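Long-range contact in signal recognition particle receptor FtsY (Sulfolobus acidocaldarius, PDB 5L3S), which serves as a signal recognition particle receptor, pairing an SRP54-type GTPase domain of the P-loop class with a helical bundle domain: residues Arg194-Lys206 / Asp228-Val240. Residues are numbered along the deposited sequence; the frame is centred on the assembly and turned at random.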
loop_
_atom_site.group_PDB
_atom_site.type_symbol
_atom_site.label_atom_id
_atom_site.label_comp_id
_atom_site.label_asym_id
_atom_site.label_seq_id
_atom_site.Cartn_x
_atom_site.Cartn_y
_atom_site.Cartn_z
ATOM N N ARG B 194 0.668 -9.256 8.805
ATOM C CA ARG B 194 -0.553 -9.625 9.507
ATOM C C ARG B 194 -1.497 -8.439 9.464
ATOM O O ARG B 194 -1.052 -7.294 9.541
ATOM C CB ARG B 194 -0.253 -10.046 10.958
ATOM C CG ARG B 194 0.121 -8.900 11.932
ATOM C CD ARG B 194 0.858 -9.443 13.175
ATOM N NE ARG B 194 2.128 -9.996 12.743
ATOM C CZ ARG B 194 2.564 -11.221 13.016
ATOM N NH1 ARG B 194 1.855 -12.048 13.780
ATOM N NH2 ARG B 194 3.724 -11.611 12.517
ATOM N N MET B 195 -2.791 -8.704 9.318
ATOM C CA MET B 195 -3.777 -7.634 9.428
ATOM C C MET B 195 -3.942 -7.204 10.874
ATOM O O MET B 195 -3.935 -8.024 11.790
ATOM C CB MET B 195 -5.137 -8.068 8.865
ATOM C CG MET B 195 -5.175 -8.229 7.354
ATOM S SD MET B 195 -4.801 -6.680 6.490
ATOM C CE MET B 195 -5.687 -5.528 7.504
ATOM N N HIS B 196 -4.115 -5.905 11.071
ATOM C CA HIS B 196 -4.320 -5.341 12.393
ATOM C C HIS B 196 -5.605 -5.849 13.055
ATOM O O HIS B 196 -5.740 -5.774 14.268
ATOM C CB HIS B 196 -4.296 -3.806 12.315
ATOM C CG HIS B 196 -5.138 -3.245 11.206
ATOM N ND1 HIS B 196 -4.881 -3.498 9.873
ATOM C CD2 HIS B 196 -6.227 -2.438 11.234
ATOM C CE1 HIS B 196 -5.776 -2.864 9.131
ATOM N NE2 HIS B 196 -6.607 -2.222 9.930
ATOM N N ILE B 197 -6.538 -6.384 12.261
ATOM C CA ILE B 197 -7.793 -6.913 12.796
ATOM C C ILE B 197 -7.806 -8.444 12.898
ATOM O O ILE B 197 -8.826 -9.045 13.219
ATOM C CB ILE B 197 -9.019 -6.468 11.954
ATOM C CG1 ILE B 197 -8.825 -6.834 10.482
ATOM C CG2 ILE B 197 -9.276 -4.962 12.132
ATOM C CD1 ILE B 197 -10.046 -6.591 9.620
ATOM N N ASP B 198 -6.671 -9.070 12.618
ATOM C CA ASP B 198 -6.558 -10.520 12.737
ATOM C C ASP B 198 -6.156 -10.852 14.172
ATOM O O ASP B 198 -4.985 -10.754 14.530
ATOM C CB ASP B 198 -5.508 -11.027 11.743
ATOM C CG ASP B 198 -5.431 -12.542 11.679
ATOM O OD1 ASP B 198 -5.719 -13.223 12.684
ATOM O OD2 ASP B 198 -5.068 -13.050 10.606
ATOM N N SER B 199 -7.127 -11.234 14.995
ATOM C CA SER B 199 -6.873 -11.468 16.417
ATOM C C SER B 199 -5.825 -12.545 16.697
ATOM O O SER B 199 -4.988 -12.379 17.581
ATOM C CB SER B 199 -8.169 -11.810 17.153
ATOM O OG SER B 199 -8.924 -10.636 17.395
ATOM N N ASP B 200 -5.873 -13.640 15.946
ATOM C CA ASP B 200 -4.943 -14.746 16.150
ATOM C C ASP B 200 -3.515 -14.320 15.843
ATOM O O ASP B 200 -2.603 -14.616 16.608
ATOM C CB ASP B 200 -5.314 -15.946 15.273
ATOM C CG ASP B 200 -6.574 -16.655 15.743
ATOM O OD1 ASP B 200 -6.952 -16.498 16.926
ATOM O OD2 ASP B 200 -7.179 -17.386 14.924
ATOM N N LEU B 201 -3.316 -13.621 14.726
ATOM C CA LEU B 201 -1.970 -13.186 14.356
ATOM C C LEU B 201 -1.462 -12.026 15.218
ATOM O O LEU B 201 -0.257 -11.926 15.478
ATOM C CB LEU B 201 -1.872 -12.849 12.862
ATOM C CG LEU B 201 -1.941 -14.026 11.876
ATOM C CD1 LEU B 201 -1.520 -13.572 10.489
ATOM C CD2 LEU B 201 -1.100 -15.257 12.330
ATOM N N VAL B 202 -2.371 -11.160 15.663
ATOM C CA VAL B 202 -2.008 -10.120 16.626
ATOM C C VAL B 202 -1.522 -10.772 17.920
ATOM O O VAL B 202 -0.528 -10.343 18.516
ATOM C CB VAL B 202 -3.182 -9.150 16.922
ATOM C CG1 VAL B 202 -2.930 -8.377 18.205
ATOM C CG2 VAL B 202 -3.390 -8.199 15.758
ATOM N N GLU B 203 -2.212 -11.828 18.345
ATOM C CA GLU B 203 -1.755 -12.595 19.502
ATOM C C GLU B 203 -0.379 -13.236 19.251
ATOM O O GLU B 203 0.481 -13.223 20.135
ATOM C CB GLU B 203 -2.795 -13.641 19.915
ATOM C CG GLU B 203 -2.357 -14.547 21.062
ATOM C CD GLU B 203 -1.957 -13.773 22.312
ATOM O OE1 GLU B 203 -2.546 -12.701 22.578
ATOM O OE2 GLU B 203 -1.050 -14.242 23.031
ATOM N N GLU B 204 -0.159 -13.781 18.054
ATOM C CA GLU B 204 1.165 -14.335 17.724
ATOM C C GLU B 204 2.273 -13.289 17.872
ATOM O O GLU B 204 3.368 -13.582 18.355
ATOM C CB GLU B 204 1.195 -14.954 16.320
ATOM C CG GLU B 204 0.479 -16.293 16.250
ATOM C CD GLU B 204 0.715 -17.045 14.945
ATOM O OE1 GLU B 204 1.768 -16.839 14.298
ATOM O OE2 GLU B 204 -0.162 -17.853 14.572
ATOM N N LEU B 205 1.981 -12.063 17.461
ATOM C CA LEU B 205 2.952 -10.985 17.569
ATOM C C LEU B 205 3.214 -10.615 19.021
ATOM O O LEU B 205 4.358 -10.463 19.417
ATOM C CB LEU B 205 2.472 -9.759 16.789
ATOM C CG LEU B 205 3.342 -8.508 16.852
ATOM C CD1 LEU B 205 4.732 -8.797 16.314
ATOM C CD2 LEU B 205 2.670 -7.422 16.022
ATOM N N LYS B 206 2.146 -10.477 19.805
ATOM C CA LYS B 206 2.248 -10.146 21.222
ATOM C C LYS B 206 3.043 -11.200 21.976
ATOM O O LYS B 206 3.725 -10.910 22.954
ATOM C CB LYS B 206 0.855 -9.985 21.839
ATOM C CG LYS B 206 0.083 -8.789 21.293
ATOM C CD LYS B 206 -1.343 -8.763 21.810
ATOM C CE LYS B 206 -1.386 -8.486 23.294
ATOM N NZ LYS B 206 -2.748 -8.724 23.845
ATOM N N ASP B 228 -6.485 4.037 4.925
ATOM C CA ASP B 228 -6.319 2.824 5.730
ATOM C C ASP B 228 -5.010 2.794 6.503
ATOM O O ASP B 228 -4.894 2.080 7.499
ATOM C CB ASP B 228 -6.444 1.538 4.907
ATOM C CG ASP B 228 -6.770 0.331 5.778
ATOM O OD1 ASP B 228 -7.838 0.354 6.430
ATOM O OD2 ASP B 228 -5.974 -0.635 5.815
ATOM N N ALA B 229 -4.015 3.541 6.040
ATOM C CA ALA B 229 -2.733 3.578 6.746
ATOM C C ALA B 229 -2.889 4.135 8.176
ATOM O O ALA B 229 -2.288 3.627 9.135
ATOM C CB ALA B 229 -1.706 4.376 5.945
ATOM N N LEU B 230 -3.708 5.172 8.315
ATOM C CA LEU B 230 -4.006 5.719 9.629
ATOM C C LEU B 230 -4.783 4.702 10.464
ATOM O O LEU B 230 -4.557 4.569 11.666
ATOM C CB LEU B 230 -4.770 7.050 9.531
ATOM C CG LEU B 230 -5.110 7.724 10.868
ATOM C CD1 LEU B 230 -3.834 8.023 11.679
ATOM C CD2 LEU B 230 -5.968 8.998 10.704
ATOM N N GLU B 231 -5.701 3.987 9.826
ATOM C CA GLU B 231 -6.446 2.945 10.528
ATOM C C GLU B 231 -5.529 1.814 11.012
ATOM O O GLU B 231 -5.671 1.337 12.135
ATOM C CB GLU B 231 -7.575 2.387 9.655
ATOM C CG GLU B 231 -8.469 1.389 10.377
ATOM C CD GLU B 231 -9.466 2.064 11.303
ATOM O OE1 GLU B 231 -9.500 3.320 11.347
ATOM O OE2 GLU B 231 -10.226 1.334 11.982
ATOM N N GLN B 232 -4.594 1.393 10.167
ATOM C CA GLN B 232 -3.558 0.432 10.580
ATOM C C GLN B 232 -2.765 0.940 11.793
ATOM O O GLN B 232 -2.559 0.226 12.775
ATOM C CB GLN B 232 -2.578 0.160 9.423
ATOM C CG GLN B 232 -3.174 -0.565 8.220
ATOM C CD GLN B 232 -2.247 -0.527 7.021
ATOM O OE1 GLN B 232 -1.020 -0.466 7.163
ATOM N NE2 GLN B 232 -2.828 -0.548 5.830
ATOM N N ALA B 233 -2.314 2.177 11.711
ATOM C CA ALA B 233 -1.556 2.785 12.801
ATOM C C ALA B 233 -2.341 2.857 14.111
ATOM O O ALA B 233 -1.774 2.605 15.174
ATOM C CB ALA B 233 -1.073 4.159 12.393
ATOM N N ARG B 234 -3.629 3.214 14.040
ATOM C CA ARG B 234 -4.472 3.325 15.241
ATOM C C ARG B 234 -4.685 1.977 15.922
ATOM O O ARG B 234 -4.537 1.846 17.140
ATOM C CB ARG B 234 -5.855 3.882 14.901
ATOM C CG ARG B 234 -5.928 5.360 14.629
ATOM C CD ARG B 234 -7.388 5.746 14.441
ATOM N NE ARG B 234 -7.560 7.134 14.032
ATOM C CZ ARG B 234 -7.529 8.174 14.858
ATOM N NH1 ARG B 234 -7.319 7.999 16.159
ATOM N NH2 ARG B 234 -7.713 9.396 14.374
ATOM N N HIS B 235 -5.077 0.994 15.121
ATOM C CA HIS B 235 -5.347 -0.349 15.606
ATOM C C HIS B 235 -4.111 -0.981 16.218
ATOM O O HIS B 235 -4.185 -1.547 17.299
ATOM C CB HIS B 235 -5.867 -1.236 14.476
ATOM C CG HIS B 235 -7.337 -1.114 14.242
ATOM N ND1 HIS B 235 -8.258 -1.929 14.864
ATOM C CD2 HIS B 235 -8.047 -0.279 13.448
ATOM C CE1 HIS B 235 -9.474 -1.594 14.469
ATOM N NE2 HIS B 235 -9.373 -0.598 13.606
ATOM N N PHE B 236 -2.986 -0.897 15.518
ATOM C CA PHE B 236 -1.737 -1.482 16.013
ATOM C C PHE B 236 -1.274 -0.792 17.293
ATOM O O PHE B 236 -0.741 -1.433 18.201
ATOM C CB PHE B 236 -0.635 -1.419 14.943
ATOM C CG PHE B 236 -0.642 -2.579 13.981
ATOM C CD1 PHE B 236 -0.661 -3.887 14.443
ATOM C CD2 PHE B 236 -0.594 -2.362 12.617
ATOM C CE1 PHE B 236 -0.652 -4.958 13.544
ATOM C CE2 PHE B 236 -0.589 -3.430 11.709
ATOM C CZ PHE B 236 -0.619 -4.723 12.174
ATOM N N GLU B 237 -1.481 0.516 17.383
ATOM C CA GLU B 237 -1.104 1.220 18.601
ATOM C C GLU B 237 -1.950 0.733 19.777
ATOM O O GLU B 237 -1.434 0.532 20.874
ATOM C CB GLU B 237 -1.209 2.743 18.429
ATOM C CG GLU B 237 -1.121 3.536 19.735
ATOM C CD GLU B 237 0.159 3.268 20.512
ATOM O OE1 GLU B 237 1.167 2.847 19.901
ATOM O OE2 GLU B 237 0.158 3.477 21.743
ATOM N N ASN B 238 -3.240 0.524 19.538
ATOM C CA ASN B 238 -4.142 0.059 20.590
ATOM C C ASN B 238 -3.947 -1.412 20.978
ATOM O O ASN B 238 -4.049 -1.755 22.147
ATOM C CB ASN B 238 -5.604 0.298 20.198
ATOM C CG ASN B 238 -5.948 1.776 20.083
ATOM O OD1 ASN B 238 -5.358 2.623 20.755
ATOM N ND2 ASN B 238 -6.916 2.089 19.229
ATOM N N ASN B 239 -3.678 -2.279 20.002
ATOM C CA ASN B 239 -3.567 -3.712 20.275
ATOM C C ASN B 239 -2.155 -4.174 20.631
ATOM O O ASN B 239 -1.974 -5.203 21.282
ATOM C CB ASN B 239 -4.054 -4.538 19.080
ATOM C CG ASN B 239 -5.504 -4.274 18.733
ATOM O OD1 ASN B 239 -6.251 -3.695 19.523
ATOM N ND2 ASN B 239 -5.912 -4.710 17.541
ATOM N N VAL B 240 -1.158 -3.431 20.169
ATOM C CA VAL B 240 0.231 -3.869 20.267
ATOM C C VAL B 240 1.110 -2.786 20.907
ATOM O O VAL B 240 1.806 -3.041 21.899
ATOM C CB VAL B 240 0.777 -4.217 18.865
ATOM C CG1 VAL B 240 2.217 -4.725 18.949
ATOM C CG2 VAL B 240 -0.121 -5.240 18.167
#
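His-196 and Phe-236 bring the two backbones closest, their CA atoms 5.9 Å apart, where the turn Met-195 to Asp-198 ahead of helix 199-212 meets helix 228-239; further on, Lys-206 lies near Val-240, just after helix 228-239. The contact centres on His-196. One face of its imidazole lies over the backbone of Gln-232, whose CA sits 4.0 Å from the ring centroid in a CH-pi contact, while Gln-232 CG comes to 3.6 Å from His-196 CE1. The CD2 edge of the same ring points at the face of His-235 in an offset edge-to-face pair, planes 63° apart. His-196 CB stands over the centre of the Phe-236 ring, 3.8 Å from the centroid; from there CG, between the backbone N and the carbonyl carbon (chi1 47°), carries the imidazole over Gln-232. Arg-194 O meets that phenyl at its edge, 3.7 Å from CZ. Glu-231 OE2 accepts from His-235 NE2 (2.7 Å), a bond in the imidazole plane that probably limits rotation of this ring. Beyond the aromatic cluster an apolar contact joins Leu-205 and Val-240, with Leu-205 CD2 4.0 Å from Val-240 CG1. His-196 NE2 and Asp-228 OD1 each hydrogen-bond a polar side chain of the partner protein's chain. Phe-236 and His-196 also pack on Val-109, placing this loop-on-helix junction beside the likely P-loop of the SRP-type GTPase domain, at its interface with the partner protein.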